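PDB 7CHU: putative pectin lyase, which probably acts as a trimeric phage tailspike whose pectin-lyase-like parallel beta-helix recognises, and may cleave, polysaccharide on the surface of its thermophilic bacterial host. Local coordinates for residues Lys127-Lys132 / Val157-Pro162; Asn184-Val189 / Arg205-His210; Val240-Gly245 / Ser266-Asp271. All coordinates share one frame; numbering follows the deposited sequence.

Contact 1. Residues Lys127-Lys132 / Val157-Pro162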
ATOM      1  N   LYS A 127      25.518 -18.632  17.328  1.00 14.61           N
ATOM      2  CA  LYS A 127      24.101 -18.304  17.298  1.00 17.83           C
ATOM      3  C   LYS A 127      23.697 -17.539  18.554  1.00 19.12           C
ATOM      4  O   LYS A 127      24.059 -17.926  19.671  1.00 16.10           O
ATOM      5  CB  LYS A 127      23.309 -19.604  17.178  1.00 19.95           C
ATOM      6  CG  LYS A 127      21.812 -19.452  17.250  1.00 22.46           C
ATOM      7  CD  LYS A 127      21.114 -20.829  17.183  1.00 21.85           C
ATOM      8  CE  LYS A 127      21.437 -21.737  18.373  1.00 27.50           C
ATOM      9  NZ  LYS A 127      20.523 -22.928  18.383  1.00 22.35           N
ATOM     10  N   ILE A 128      22.948 -16.453  18.364  1.00 13.88           N
ATOM     11  CA  ILE A 128      22.351 -15.680  19.451  1.00 15.65           C
ATOM     12  C   ILE A 128      20.861 -15.979  19.485  1.00 16.83           C
ATOM     13  O   ILE A 128      20.175 -15.840  18.468  1.00 16.23           O
ATOM     14  CB  ILE A 128      22.616 -14.173  19.275  1.00 16.90           C
ATOM     15  CG1 ILE A 128      24.111 -13.876  19.493  1.00 16.91           C
ATOM     16  CG2 ILE A 128      21.756 -13.358  20.252  1.00 14.45           C
ATOM     17  CD1 ILE A 128      24.527 -12.494  19.025  1.00 19.49           C
ATOM     18  N   THR A 129      20.348 -16.352  20.652  1.00 15.78           N
ATOM     19  CA  THR A 129      18.988 -16.854  20.758  1.00 17.26           C
ATOM     20  C   THR A 129      18.104 -15.874  21.519  1.00 17.57           C
ATOM     21  O   THR A 129      18.510 -15.301  22.535  1.00 15.14           O
ATOM     22  CB  THR A 129      18.971 -18.231  21.442  1.00 20.64           C
ATOM     23  OG1 THR A 129      19.480 -18.112  22.778  1.00 26.96           O
ATOM     24  CG2 THR A 129      19.833 -19.233  20.667  1.00 16.35           C
ATOM     25  N   ILE A 130      16.890 -15.700  21.016  1.00 16.66           N
ATOM     26  CA  ILE A 130      15.845 -14.911  21.647  1.00 16.43           C
ATOM     27  C   ILE A 130      14.701 -15.887  21.905  1.00 21.33           C
ATOM     28  O   ILE A 130      14.027 -16.326  20.960  1.00 15.60           O
ATOM     29  CB  ILE A 130      15.392 -13.741  20.755  1.00 16.44           C
ATOM     30  CG1 ILE A 130      16.554 -12.787  20.465  1.00 17.95           C
ATOM     31  CG2 ILE A 130      14.288 -12.939  21.459  1.00 14.93           C
ATOM     32  CD1 ILE A 130      17.437 -13.153  19.295  1.00 13.87           C
ATOM     33  N   ASN A 131      14.501 -16.267  23.167  1.00 17.90           N
ATOM     34  CA  ASN A 131      13.545 -17.322  23.497  1.00 18.60           C
ATOM     35  C   ASN A 131      12.369 -16.820  24.321  1.00 16.26           C
ATOM     36  O   ASN A 131      11.589 -17.638  24.825  1.00 16.64           O
ATOM     37  CB  ASN A 131      14.207 -18.470  24.276  1.00 23.21           C
ATOM     38  CG  ASN A 131      15.415 -19.052  23.580  1.00 26.33           C
ATOM     39  OD1 ASN A 131      16.455 -19.188  24.202  1.00 28.38           O
ATOM     40  ND2 ASN A 131      15.280 -19.435  22.298  1.00 24.12           N
ATOM     41  N   LYS A 132      12.234 -15.525  24.507  1.00 13.97           N
ATOM     42  CA  LYS A 132      11.158 -14.990  25.328  1.00 17.20           C
ATOM     43  C   LYS A 132      10.395 -13.927  24.551  1.00 13.91           C
ATOM     44  O   LYS A 132      10.955 -13.267  23.675  1.00 14.58           O
ATOM     45  CB  LYS A 132      11.708 -14.413  26.635  1.00 18.54           C
ATOM     46  CG  LYS A 132      12.300 -15.495  27.540  1.00 23.81           C
ATOM     47  CD  LYS A 132      12.786 -14.918  28.854  1.00 22.96           C
ATOM     48  CE  LYS A 132      13.435 -16.002  29.701  1.00 31.70           C
ATOM     49  NZ  LYS A 132      13.969 -15.450  30.978  1.00 28.32           N
ATOM     50  N   VAL A 157      22.315 -16.191  12.796  1.00 15.14           N
ATOM     51  CA  VAL A 157      22.923 -15.171  13.649  1.00 16.50           C
ATOM     52  C   VAL A 157      21.998 -14.868  14.818  1.00 18.08           C
ATOM     53  O   VAL A 157      22.401 -14.926  15.986  1.00 15.89           O
ATOM     54  CB  VAL A 157      23.236 -13.898  12.839  1.00 16.25           C
ATOM     55  CG1 VAL A 157      23.879 -12.852  13.728  1.00 17.58           C
ATOM     56  CG2 VAL A 157      24.160 -14.201  11.698  1.00 19.15           C
ATOM     57  N   PHE A 158      20.728 -14.581  14.519  1.00 14.82           N
ATOM     58  CA  PHE A 158      19.688 -14.404  15.527  1.00 16.90           C
ATOM     59  C   PHE A 158      18.653 -15.499  15.327  1.00 17.79           C
ATOM     60  O   PHE A 158      18.004 -15.546  14.277  1.00 13.87           O
ATOM     61  CB  PHE A 158      19.005 -13.037  15.405  1.00 15.15           C
ATOM     62  CG  PHE A 158      19.869 -11.880  15.784  1.00 16.94           C
ATOM     63  CD1 PHE A 158      20.487 -11.832  17.030  1.00 18.64           C
ATOM     64  CD2 PHE A 158      20.034 -10.815  14.910  1.00 18.33           C
ATOM     65  CE1 PHE A 158      21.268 -10.743  17.385  1.00 21.22           C
ATOM     66  CE2 PHE A 158      20.809  -9.726  15.261  1.00 18.93           C
ATOM     67  CZ  PHE A 158      21.432  -9.687  16.490  1.00 16.09           C
ATOM     68  N   GLU A 159      18.443 -16.321  16.359  1.00 13.74           N
ATOM     69  CA  GLU A 159      17.397 -17.335  16.373  1.00 15.17           C
ATOM     70  C   GLU A 159      16.283 -16.889  17.318  1.00 17.21           C
ATOM     71  O   GLU A 159      16.499 -16.797  18.536  1.00 17.17           O
ATOM     72  CB  GLU A 159      17.963 -18.701  16.802  1.00 14.78           C
ATOM     73  CG  GLU A 159      16.950 -19.850  16.649  1.00 16.65           C
ATOM     74  CD  GLU A 159      17.406 -21.195  17.285  1.00 22.88           C
ATOM     75  OE1 GLU A 159      18.092 -21.195  18.331  1.00 27.01           O
ATOM     76  OE2 GLU A 159      17.053 -22.266  16.747  1.00 27.43           O
ATOM     77  N   PHE A 160      15.091 -16.644  16.765  1.00 13.19           N
ATOM     78  CA  PHE A 160      13.874 -16.400  17.535  1.00 14.23           C
ATOM     79  C   PHE A 160      13.072 -17.694  17.503  1.00 13.20           C
ATOM     80  O   PHE A 160      12.623 -18.114  16.435  1.00 16.92           O
ATOM     81  CB  PHE A 160      13.024 -15.255  16.954  1.00 13.61           C
ATOM     82  CG  PHE A 160      13.679 -13.885  16.964  1.00 14.07           C
ATOM     83  CD1 PHE A 160      14.605 -13.538  15.986  1.00 14.89           C
ATOM     84  CD2 PHE A 160      13.335 -12.934  17.930  1.00 15.11           C
ATOM     85  CE1 PHE A 160      15.189 -12.279  15.981  1.00 16.40           C
ATOM     86  CE2 PHE A 160      13.909 -11.675  17.936  1.00 14.18           C
ATOM     87  CZ  PHE A 160      14.854 -11.353  16.963  1.00 14.91           C
ATOM     88  N   VAL A 161      12.875 -18.319  18.664  1.00 17.76           N
ATOM     89  CA  VAL A 161      12.099 -19.557  18.775  1.00 16.08           C
ATOM     90  C   VAL A 161      11.687 -19.668  20.241  1.00 17.56           C
ATOM     91  O   VAL A 161      12.488 -19.315  21.110  1.00 15.25           O
ATOM     92  CB  VAL A 161      12.921 -20.777  18.316  1.00 14.73           C
ATOM     93  CG1 VAL A 161      14.151 -21.009  19.236  1.00 19.22           C
ATOM     94  CG2 VAL A 161      12.083 -22.057  18.270  1.00 18.90           C
ATOM     95  N   PRO A 162      10.489 -20.147  20.573  1.00 15.80           N
ATOM     96  CA  PRO A 162      10.144 -20.293  21.993  1.00 17.23           C
ATOM     97  C   PRO A 162      11.009 -21.359  22.638  1.00 22.33           C
ATOM     98  O   PRO A 162      11.280 -22.401  22.040  1.00 18.04           O
ATOM     99  CB  PRO A 162       8.670 -20.720  21.968  1.00 19.08           C
ATOM    100  CG  PRO A 162       8.475 -21.336  20.571  1.00 19.03           C
ATOM    101  CD  PRO A 162       9.366 -20.507  19.686  1.00 16.32           C
TER
HETATM  102  O   HOH W   1      17.143 -21.548  20.931  1.00 28.64           O
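Glu159 and Ile130 bury the most surface in this contact, and their side chains lie on opposite faces of a parallel strand pair: Ile128 is level with Phe158, Thr129 with Glu159 and Ile130 with Phe160. Such in-register ladders join successive turns of the parallel beta-helix found in the pectate lyase-like family. The backbone of Glu159 is held at both ends, Glu159 N donating to Ile128 O and Glu159 O accepting from Ile130 N (2.7 Å). In its side chain CG is anti to the backbone N (chi1 -172°) and the chain beyond it is extended, carrying the carboxylate to Lys127. Lys127, bent at chi3, crosses it at a slant, with CD and CE close to OE1, and forms a salt bridge from NZ to Glu159 OE1 (3.0 Å), arriving from above the carboxylate plane. A water donates to Glu159 OE1 (2.8 Å) and accepts from Asn131 ND2. Asn131 ND2 also donates to Val161 O (3.0 Å), almost in its own amide plane. On the other face Ile130 turns CD1 over the centre of the Phe160 ring, a CH-pi contact of 4.0 Å to the centroid, while Ile130 CB lies 3.6 Å from Phe160 CD2. Ile128 instead meets its aromatic partner at the edge, with CG2 near the plane of the Phe158 ring. Helix 91-99 packs on Ile128 through Thr91, Ile94 and Ile98, Leu137 of strand 135-139 meets Ile130 and both phenylalanines, and strand 187-195 continues the ladder beyond 156-160 through Ser190.

Contact 2. Residues Asn184-Val189 / Arg205-His210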
ATOM      1  N   ASN A 184      29.519 -16.171   4.617  1.00 17.15           N
ATOM      2  CA  ASN A 184      29.665 -17.399   5.377  1.00 18.85           C
ATOM      3  C   ASN A 184      28.391 -18.238   5.328  1.00 21.03           C
ATOM      4  O   ASN A 184      27.301 -17.750   5.009  1.00 18.04           O
ATOM      5  CB  ASN A 184      30.033 -17.085   6.821  1.00 20.54           C
ATOM      6  CG  ASN A 184      31.395 -16.445   6.932  1.00 20.69           C
ATOM      7  OD1 ASN A 184      31.573 -15.405   7.569  1.00 21.42           O
ATOM      8  ND2 ASN A 184      32.362 -17.051   6.291  1.00 18.84           N
ATOM      9  N   ASP A 185      28.539 -19.522   5.660  1.00 18.84           N
ATOM     10  CA  ASP A 185      27.394 -20.440   5.713  1.00 20.05           C
ATOM     11  C   ASP A 185      26.661 -20.256   7.039  1.00 20.61           C
ATOM     12  O   ASP A 185      26.834 -21.014   8.004  1.00 19.98           O
ATOM     13  CB  ASP A 185      27.834 -21.885   5.522  1.00 22.62           C
ATOM     14  CG  ASP A 185      26.662 -22.844   5.471  1.00 24.57           C
ATOM     15  OD1 ASP A 185      25.484 -22.401   5.477  1.00 21.97           O
ATOM     16  OD2 ASP A 185      26.924 -24.059   5.428  1.00 29.57           O
ATOM     17  N   CYS A 186      25.822 -19.217   7.075  1.00 16.38           N
ATOM     18  CA  CYS A 186      24.962 -18.908   8.211  1.00 17.10           C
ATOM     19  C   CYS A 186      23.617 -18.428   7.685  1.00 14.66           C
ATOM     20  O   CYS A 186      23.518 -17.949   6.554  1.00 14.15           O
ATOM     21  CB  CYS A 186      25.587 -17.861   9.145  1.00 15.35           C
ATOM     22  SG  CYS A 186      25.778 -16.219   8.378  1.00 20.96           S
ATOM     23  N   ILE A 187      22.571 -18.606   8.493  1.00 13.50           N
ATOM     24  CA  ILE A 187      21.278 -17.967   8.276  1.00 12.81           C
ATOM     25  C   ILE A 187      21.340 -16.584   8.926  1.00 13.44           C
ATOM     26  O   ILE A 187      21.924 -16.431   9.995  1.00 15.84           O
ATOM     27  CB  ILE A 187      20.141 -18.823   8.870  1.00 13.84           C
ATOM     28  CG1 ILE A 187      20.045 -20.175   8.131  1.00 18.91           C
ATOM     29  CG2 ILE A 187      18.785 -18.048   8.849  1.00 12.31           C
ATOM     30  CD1 ILE A 187      19.276 -21.240   8.903  1.00 18.60           C
ATOM     31  N   GLY A 188      20.777 -15.570   8.279  1.00 16.61           N
ATOM     32  CA  GLY A 188      20.820 -14.258   8.894  1.00 14.37           C
ATOM     33  C   GLY A 188      19.927 -14.200  10.105  1.00 13.73           C
ATOM     34  O   GLY A 188      20.382 -13.937  11.223  1.00 15.56           O
ATOM     35  N   VAL A 189      18.643 -14.468   9.898  1.00 12.86           N
ATOM     36  CA  VAL A 189      17.641 -14.407  10.954  1.00 14.08           C
ATOM     37  C   VAL A 189      16.745 -15.613  10.784  1.00 13.58           C
ATOM     38  O   VAL A 189      16.290 -15.896   9.666  1.00 14.99           O
ATOM     39  CB  VAL A 189      16.796 -13.114  10.887  1.00 16.52           C
ATOM     40  CG1 VAL A 189      15.651 -13.162  11.907  1.00 12.91           C
ATOM     41  CG2 VAL A 189      17.669 -11.879  11.063  1.00 15.32           C
ATOM     42  N   ARG A 205      22.011  -9.589   4.564  1.00 14.43           N
ATOM     43  CA  ARG A 205      22.794  -9.563   3.343  1.00 13.32           C
ATOM     44  C   ARG A 205      23.993 -10.493   3.465  1.00 17.82           C
ATOM     45  O   ARG A 205      24.570 -10.638   4.542  1.00 16.84           O
ATOM     46  CB  ARG A 205      23.265  -8.137   3.013  1.00 16.32           C
ATOM     47  CG  ARG A 205      22.127  -7.110   2.881  1.00 17.95           C
ATOM     48  CD  ARG A 205      22.661  -5.698   2.590  1.00 22.40           C
ATOM     49  NE  ARG A 205      23.136  -5.610   1.213  1.00 19.63           N
ATOM     50  CZ  ARG A 205      23.975  -4.688   0.752  1.00 28.28           C
ATOM     51  NH1 ARG A 205      24.452  -3.743   1.565  1.00 27.51           N
ATOM     52  NH2 ARG A 205      24.330  -4.715  -0.534  1.00 27.77           N
ATOM     53  N   TYR A 206      24.359 -11.115   2.340  1.00 13.00           N
ATOM     54  CA  TYR A 206      25.593 -11.894   2.212  1.00 16.47           C
ATOM     55  C   TYR A 206      25.615 -13.117   3.125  1.00 16.09           C
ATOM     56  O   TYR A 206      26.679 -13.526   3.607  1.00 14.47           O
ATOM     57  CB  TYR A 206      26.830 -11.028   2.457  1.00 15.56           C
ATOM     58  CG  TYR A 206      26.925  -9.855   1.519  1.00 20.74           C
ATOM     59  CD1 TYR A 206      27.308 -10.032   0.197  1.00 21.69           C
ATOM     60  CD2 TYR A 206      26.629  -8.569   1.957  1.00 20.85           C
ATOM     61  CE1 TYR A 206      27.398  -8.958  -0.673  1.00 27.18           C
ATOM     62  CE2 TYR A 206      26.699  -7.485   1.086  1.00 27.11           C
ATOM     63  CZ  TYR A 206      27.084  -7.690  -0.227  1.00 25.38           C
ATOM     64  OH  TYR A 206      27.174  -6.622  -1.088  1.00 33.11           O
ATOM     65  N   CYS A 207      24.446 -13.716   3.361  1.00 12.73           N
ATOM     66  CA  CYS A 207      24.362 -14.974   4.103  1.00 16.34           C
ATOM     67  C   CYS A 207      24.300 -16.112   3.086  1.00 15.56           C
ATOM     68  O   CYS A 207      23.422 -16.119   2.224  1.00 16.10           O
ATOM     69  CB  CYS A 207      23.126 -14.997   4.998  1.00 14.82           C
ATOM     70  SG  CYS A 207      23.111 -13.731   6.249  1.00 16.60           S
ATOM     71  N   ALA A 208      25.204 -17.081   3.195  1.00 15.66           N
ATOM     72  CA  ALA A 208      25.232 -18.146   2.191  1.00 17.19           C
ATOM     73  C   ALA A 208      24.237 -19.271   2.484  1.00 18.55           C
ATOM     74  O   ALA A 208      24.000 -20.127   1.617  1.00 18.15           O
ATOM     75  CB  ALA A 208      26.653 -18.693   2.053  1.00 17.06           C
ATOM     76  N   ASN A 209      23.639 -19.287   3.665  1.00 17.33           N
ATOM     77  CA  ASN A 209      22.469 -20.113   3.923  1.00 16.74           C
ATOM     78  C   ASN A 209      21.239 -19.244   3.632  1.00 15.05           C
ATOM     79  O   ASN A 209      21.346 -18.246   2.918  1.00 16.83           O
ATOM     80  CB  ASN A 209      22.537 -20.665   5.350  1.00 16.91           C
ATOM     81  CG  ASN A 209      21.894 -22.031   5.492  1.00 17.98           C
ATOM     82  OD1 ASN A 209      20.674 -22.161   5.421  1.00 16.77           O
ATOM     83  ND2 ASN A 209      22.714 -23.053   5.741  1.00 18.53           N
ATOM     84  N   HIS A 210      20.060 -19.610   4.131  1.00 17.13           N
ATOM     85  CA  HIS A 210      18.895 -18.753   3.946  1.00 13.74           C
ATOM     86  C   HIS A 210      19.181 -17.376   4.543  1.00 14.23           C
ATOM     87  O   HIS A 210      19.898 -17.256   5.542  1.00 15.07           O
ATOM     88  CB  HIS A 210      17.660 -19.345   4.630  1.00 11.73           C
ATOM     89  CG  HIS A 210      17.261 -20.707   4.148  1.00 15.96           C
ATOM     90  ND1 HIS A 210      17.044 -21.008   2.813  1.00 13.23           N
ATOM     91  CD2 HIS A 210      16.975 -21.835   4.840  1.00 13.95           C
ATOM     92  CE1 HIS A 210      16.660 -22.268   2.713  1.00 15.79           C
ATOM     93  NE2 HIS A 210      16.599 -22.788   3.928  1.00 16.54           N
TER
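Asn209 reaches across to Asp185, Cys186 and Ile187 at a corner of the parallel beta-helix, where the loop between strands 202-205 and 212-215 lies against the start of strand 187-195. From the backbone outward, Asn209 CB lies 3.1 Å from Cys186 O, and Asn209 CG faces Ile187 CG1. The amide then divides its work. Asn209 OD1 lies against Ile187 CG1. The backbone N of the next residue, His210 N, donates to Asn209 OD1 (2.9 Å), which steadies the amide's rotation. Asn209 ND2 donates to the syn lone pair of Asp185 OD1 (2.9 Å, 166° at the hydrogen); carboxylate and amide are nearly coplanar, their planes 12° apart. With CG anti to the backbone N (chi1 -176°), the Asp185 carboxylate is carried to the Asn209 amide.

Asp185 is also the centre of an inverse gamma turn, in which Cys186 N makes a weak bond back to Asn184 O. Asn184 O also accepts from Ala208 N (2.9 Å). Next along, Asn209 N reaches Cys186 O from well above the carbonyl plane, and Gly188 N bonds weakly to His210 O. The two sulfurs, Cys186 SG and Cys207 SG, are 4.2 Å apart, packed together without a disulfide. Outside the pair, Cys207 N is bonded by Asn230 OD1, and the His210 ring meets Tyr241 while its ND1 pairs with His238 N. Arg205 NH1 makes a weak hydrogen bond to Asn107 OD1 of the second subunit. At the corner in 184-189, Cys207 SG comes within 3.5 Å of Gly188 CA.

Contact 3. Residues Val240-Gly245 / Ser266-Asp271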
ATOM      1  N   VAL A 240      14.502 -15.506   1.277  1.00 12.58           N
ATOM      2  CA  VAL A 240      13.529 -15.718   2.350  1.00 11.97           C
ATOM      3  C   VAL A 240      12.908 -17.086   2.116  1.00 14.34           C
ATOM      4  O   VAL A 240      12.428 -17.362   1.013  1.00 16.90           O
ATOM      5  CB  VAL A 240      12.425 -14.645   2.363  1.00 15.90           C
ATOM      6  CG1 VAL A 240      11.429 -14.918   3.516  1.00 16.42           C
ATOM      7  CG2 VAL A 240      13.022 -13.264   2.497  1.00 17.26           C
ATOM      8  N   TYR A 241      12.952 -17.953   3.116  1.00 13.98           N
ATOM      9  CA  TYR A 241      12.394 -19.300   3.012  1.00 11.60           C
ATOM     10  C   TYR A 241      11.263 -19.416   4.025  1.00 12.66           C
ATOM     11  O   TYR A 241      11.498 -19.282   5.233  1.00 15.86           O
ATOM     12  CB  TYR A 241      13.477 -20.348   3.263  1.00 12.54           C
ATOM     13  CG  TYR A 241      13.117 -21.769   2.833  1.00 15.10           C
ATOM     14  CD1 TYR A 241      12.341 -22.610   3.648  1.00 16.65           C
ATOM     15  CD2 TYR A 241      13.571 -22.281   1.625  1.00 14.53           C
ATOM     16  CE1 TYR A 241      12.014 -23.931   3.232  1.00 16.59           C
ATOM     17  CE2 TYR A 241      13.259 -23.592   1.221  1.00 13.98           C
ATOM     18  CZ  TYR A 241      12.483 -24.394   2.019  1.00 17.86           C
ATOM     19  OH  TYR A 241      12.199 -25.669   1.592  1.00 19.32           O
ATOM     20  N   ILE A 242      10.045 -19.636   3.544  1.00 12.47           N
ATOM     21  CA  ILE A 242       8.860 -19.682   4.395  1.00 12.78           C
ATOM     22  C   ILE A 242       8.335 -21.115   4.376  1.00 16.15           C
ATOM     23  O   ILE A 242       7.863 -21.594   3.340  1.00 11.03           O
ATOM     24  CB  ILE A 242       7.782 -18.690   3.924  1.00 15.43           C
ATOM     25  CG1 ILE A 242       8.347 -17.254   3.964  1.00 13.15           C
ATOM     26  CG2 ILE A 242       6.539 -18.849   4.799  1.00 13.12           C
ATOM     27  CD1 ILE A 242       7.591 -16.187   3.095  1.00 14.74           C
ATOM     28  N   TYR A 243       8.416 -21.798   5.525  1.00 10.48           N
ATOM     29  CA  TYR A 243       8.069 -23.210   5.663  1.00 14.64           C
ATOM     30  C   TYR A 243       6.831 -23.361   6.550  1.00 13.70           C
ATOM     31  O   TYR A 243       6.665 -22.628   7.525  1.00 13.31           O
ATOM     32  CB  TYR A 243       9.269 -23.960   6.276  1.00 14.40           C
ATOM     33  CG  TYR A 243       9.160 -25.464   6.399  1.00 16.54           C
ATOM     34  CD1 TYR A 243       8.550 -26.235   5.406  1.00 14.42           C
ATOM     35  CD2 TYR A 243       9.714 -26.119   7.488  1.00 14.49           C
ATOM     36  CE1 TYR A 243       8.465 -27.626   5.522  1.00 14.39           C
ATOM     37  CE2 TYR A 243       9.643 -27.502   7.618  1.00 17.97           C
ATOM     38  CZ  TYR A 243       9.019 -28.254   6.632  1.00 17.16           C
ATOM     39  OH  TYR A 243       8.957 -29.627   6.744  1.00 19.26           O
ATOM     40  N   ASN A 244       5.944 -24.290   6.217  1.00 12.24           N
ATOM     41  CA  ASN A 244       4.802 -24.455   7.111  1.00 14.57           C
ATOM     42  C   ASN A 244       5.182 -25.240   8.373  1.00 15.52           C
ATOM     43  O   ASN A 244       4.607 -24.992   9.441  1.00 14.18           O
ATOM     44  CB  ASN A 244       3.599 -25.096   6.378  1.00 11.11           C
ATOM     45  CG  ASN A 244       3.920 -26.436   5.681  1.00 14.59           C
ATOM     46  OD1 ASN A 244       5.067 -26.809   5.436  1.00 13.85           O
ATOM     47  ND2 ASN A 244       2.861 -27.130   5.302  1.00 11.73           N
ATOM     48  N   GLY A 245       6.191 -26.096   8.297  1.00 12.18           N
ATOM     49  CA  GLY A 245       6.506 -27.011   9.386  1.00 14.95           C
ATOM     50  C   GLY A 245       5.571 -28.205   9.423  1.00 15.86           C
ATOM     51  O   GLY A 245       4.742 -28.414   8.530  1.00 14.17           O
ATOM     52  N   SER A 266      16.307 -18.237  -4.885  1.00 12.90           N
ATOM     53  CA  SER A 266      15.097 -17.447  -5.096  1.00 12.83           C
ATOM     54  C   SER A 266      15.002 -16.311  -4.074  1.00 12.86           C
ATOM     55  O   SER A 266      15.452 -16.443  -2.937  1.00 15.12           O
ATOM     56  CB  SER A 266      13.875 -18.349  -4.992  1.00 16.68           C
ATOM     57  OG  SER A 266      13.757 -19.141  -6.174  1.00 15.21           O
ATOM     58  N   HIS A 267      14.365 -15.194  -4.460  1.00 15.49           N
ATOM     59  CA  HIS A 267      14.133 -14.150  -3.467  1.00 15.26           C
ATOM     60  C   HIS A 267      13.225 -14.656  -2.361  1.00 14.20           C
ATOM     61  O   HIS A 267      13.509 -14.473  -1.170  1.00 12.49           O
ATOM     62  CB  HIS A 267      13.526 -12.897  -4.098  1.00 12.01           C
ATOM     63  CG  HIS A 267      14.444 -12.214  -5.060  1.00 16.15           C
ATOM     64  ND1 HIS A 267      15.711 -11.788  -4.711  1.00 16.02           N
ATOM     65  CD2 HIS A 267      14.288 -11.912  -6.371  1.00 13.81           C
ATOM     66  CE1 HIS A 267      16.291 -11.241  -5.767  1.00 18.69           C
ATOM     67  NE2 HIS A 267      15.452 -11.308  -6.786  1.00 17.30           N
ATOM     68  N   VAL A 268      12.109 -15.261  -2.740  1.00 12.12           N
ATOM     69  CA  VAL A 268      11.102 -15.751  -1.811  1.00 13.03           C
ATOM     70  C   VAL A 268      10.782 -17.177  -2.221  1.00 16.15           C
ATOM     71  O   VAL A 268      10.446 -17.421  -3.383  1.00 12.97           O
ATOM     72  CB  VAL A 268       9.827 -14.893  -1.857  1.00 14.63           C
ATOM     73  CG1 VAL A 268       8.698 -15.581  -1.110  1.00 19.10           C
ATOM     74  CG2 VAL A 268      10.100 -13.503  -1.296  1.00 14.75           C
ATOM     75  N   TYR A 269      10.901 -18.118  -1.281  1.00 14.95           N
ATOM     76  CA  TYR A 269      10.612 -19.526  -1.539  1.00 12.91           C
ATOM     77  C   TYR A 269       9.606 -20.005  -0.498  1.00 13.34           C
ATOM     78  O   TYR A 269       9.931 -20.059   0.691  1.00 13.04           O
ATOM     79  CB  TYR A 269      11.901 -20.360  -1.480  1.00 12.92           C
ATOM     80  CG  TYR A 269      11.740 -21.761  -1.995  1.00 13.66           C
ATOM     81  CD1 TYR A 269      11.109 -22.725  -1.219  1.00 15.28           C
ATOM     82  CD2 TYR A 269      12.196 -22.118  -3.269  1.00 14.96           C
ATOM     83  CE1 TYR A 269      10.943 -24.033  -1.665  1.00 15.84           C
ATOM     84  CE2 TYR A 269      12.039 -23.426  -3.741  1.00 18.95           C
ATOM     85  CZ  TYR A 269      11.421 -24.380  -2.926  1.00 20.51           C
ATOM     86  OH  TYR A 269      11.238 -25.668  -3.360  1.00 20.90           O
ATOM     87  N   PHE A 270       8.378 -20.308  -0.928  1.00 11.21           N
ATOM     88  CA  PHE A 270       7.368 -20.884  -0.052  1.00 13.54           C
ATOM     89  C   PHE A 270       7.465 -22.401  -0.146  1.00 19.15           C
ATOM     90  O   PHE A 270       7.581 -22.955  -1.242  1.00 15.04           O
ATOM     91  CB  PHE A 270       5.952 -20.446  -0.427  1.00 10.22           C
ATOM     92  CG  PHE A 270       5.582 -19.070   0.055  1.00 14.12           C
ATOM     93  CD1 PHE A 270       5.021 -18.873   1.310  1.00 13.33           C
ATOM     94  CD2 PHE A 270       5.775 -17.980  -0.757  1.00 13.32           C
ATOM     95  CE1 PHE A 270       4.664 -17.599   1.748  1.00 15.14           C
ATOM     96  CE2 PHE A 270       5.391 -16.702  -0.353  1.00 16.18           C
ATOM     97  CZ  PHE A 270       4.846 -16.500   0.891  1.00 15.37           C
ATOM     98  N   ASP A 271       7.432 -23.064   1.006  1.00 14.99           N
ATOM     99  CA  ASP A 271       7.527 -24.520   1.089  1.00 16.32           C
ATOM    100  C   ASP A 271       6.370 -24.983   1.966  1.00 14.32           C
ATOM    101  O   ASP A 271       6.323 -24.647   3.150  1.00 13.11           O
ATOM    102  CB  ASP A 271       8.887 -24.920   1.665  1.00 16.08           C
ATOM    103  CG  ASP A 271       9.055 -26.430   1.848  1.00 18.88           C
ATOM    104  OD1 ASP A 271       8.086 -27.217   1.693  1.00 19.55           O
ATOM    105  OD2 ASP A 271      10.198 -26.816   2.179  1.00 18.03           O
TER
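Ile242 O receives the N-H of Asp271, with Asp271 N 2.8 Å from Ile242 O, and is also touched by the CA-H of Phe270. It is one link in a ladder of the parallel beta-helix, where strands 240-243 and 268-271 run in register with 14° between their directions. Side chains alternate between two faces. One bears Tyr241, Tyr269, Tyr243 and Asp271. Both Tyr241 and Tyr269 set CG anti to the backbone N (chi1 -165° for Tyr241), and their rings point the same way with planes 7° apart; they are slid so far that they barely overlap, the centroids being 5.0 Å apart, and Tyr241 CE2 touches Tyr269 CD1. Asp271 reaches towards the phenol of Tyr241, with OD2 near the edge of that ring; the modelled OH to OD2 hydrogen bond is doubtfully short. The other oxygen, Asp271 OD1, is bonded to Thr273 OG1. The His238 ring stacks on Tyr269.

Val240, Ile242, Val268 and Phe270 make the other face, apolar and buried. Ile242 puts CD1 over a face of the Phe270 ring, 3.9 Å from its centroid, and lays CB and CG2 beside Phe270 CD1; Leu253 and Phe255 of strand 251-256 pack on Ile242 from across the interior. Just past strand 240-243, Asn244 N donates to Asp271 O at 3.1 Å.

How the contacts relate
All three contacts join neighbouring turns of one beta-helix and follow one another along the chain. Contacts 1 and 3 are regular parallel ladders, each with an aliphatic-on-aromatic inner face; contact 2 is a corner, held by irregular bonds and a side-chain amide. Contact 3 is the most buried, whereas contacts 1 and 2 are partly buried, and only contact 2 is touched by another subunit, through one weak bond. The outward faces differ too: a salt bridge and water in contact 1, a pair of near-parallel tyrosines in contact 3. Contact 2 touches both others, contact 1 through Val157 and Ile187; contacts 1 and 3 do not touch.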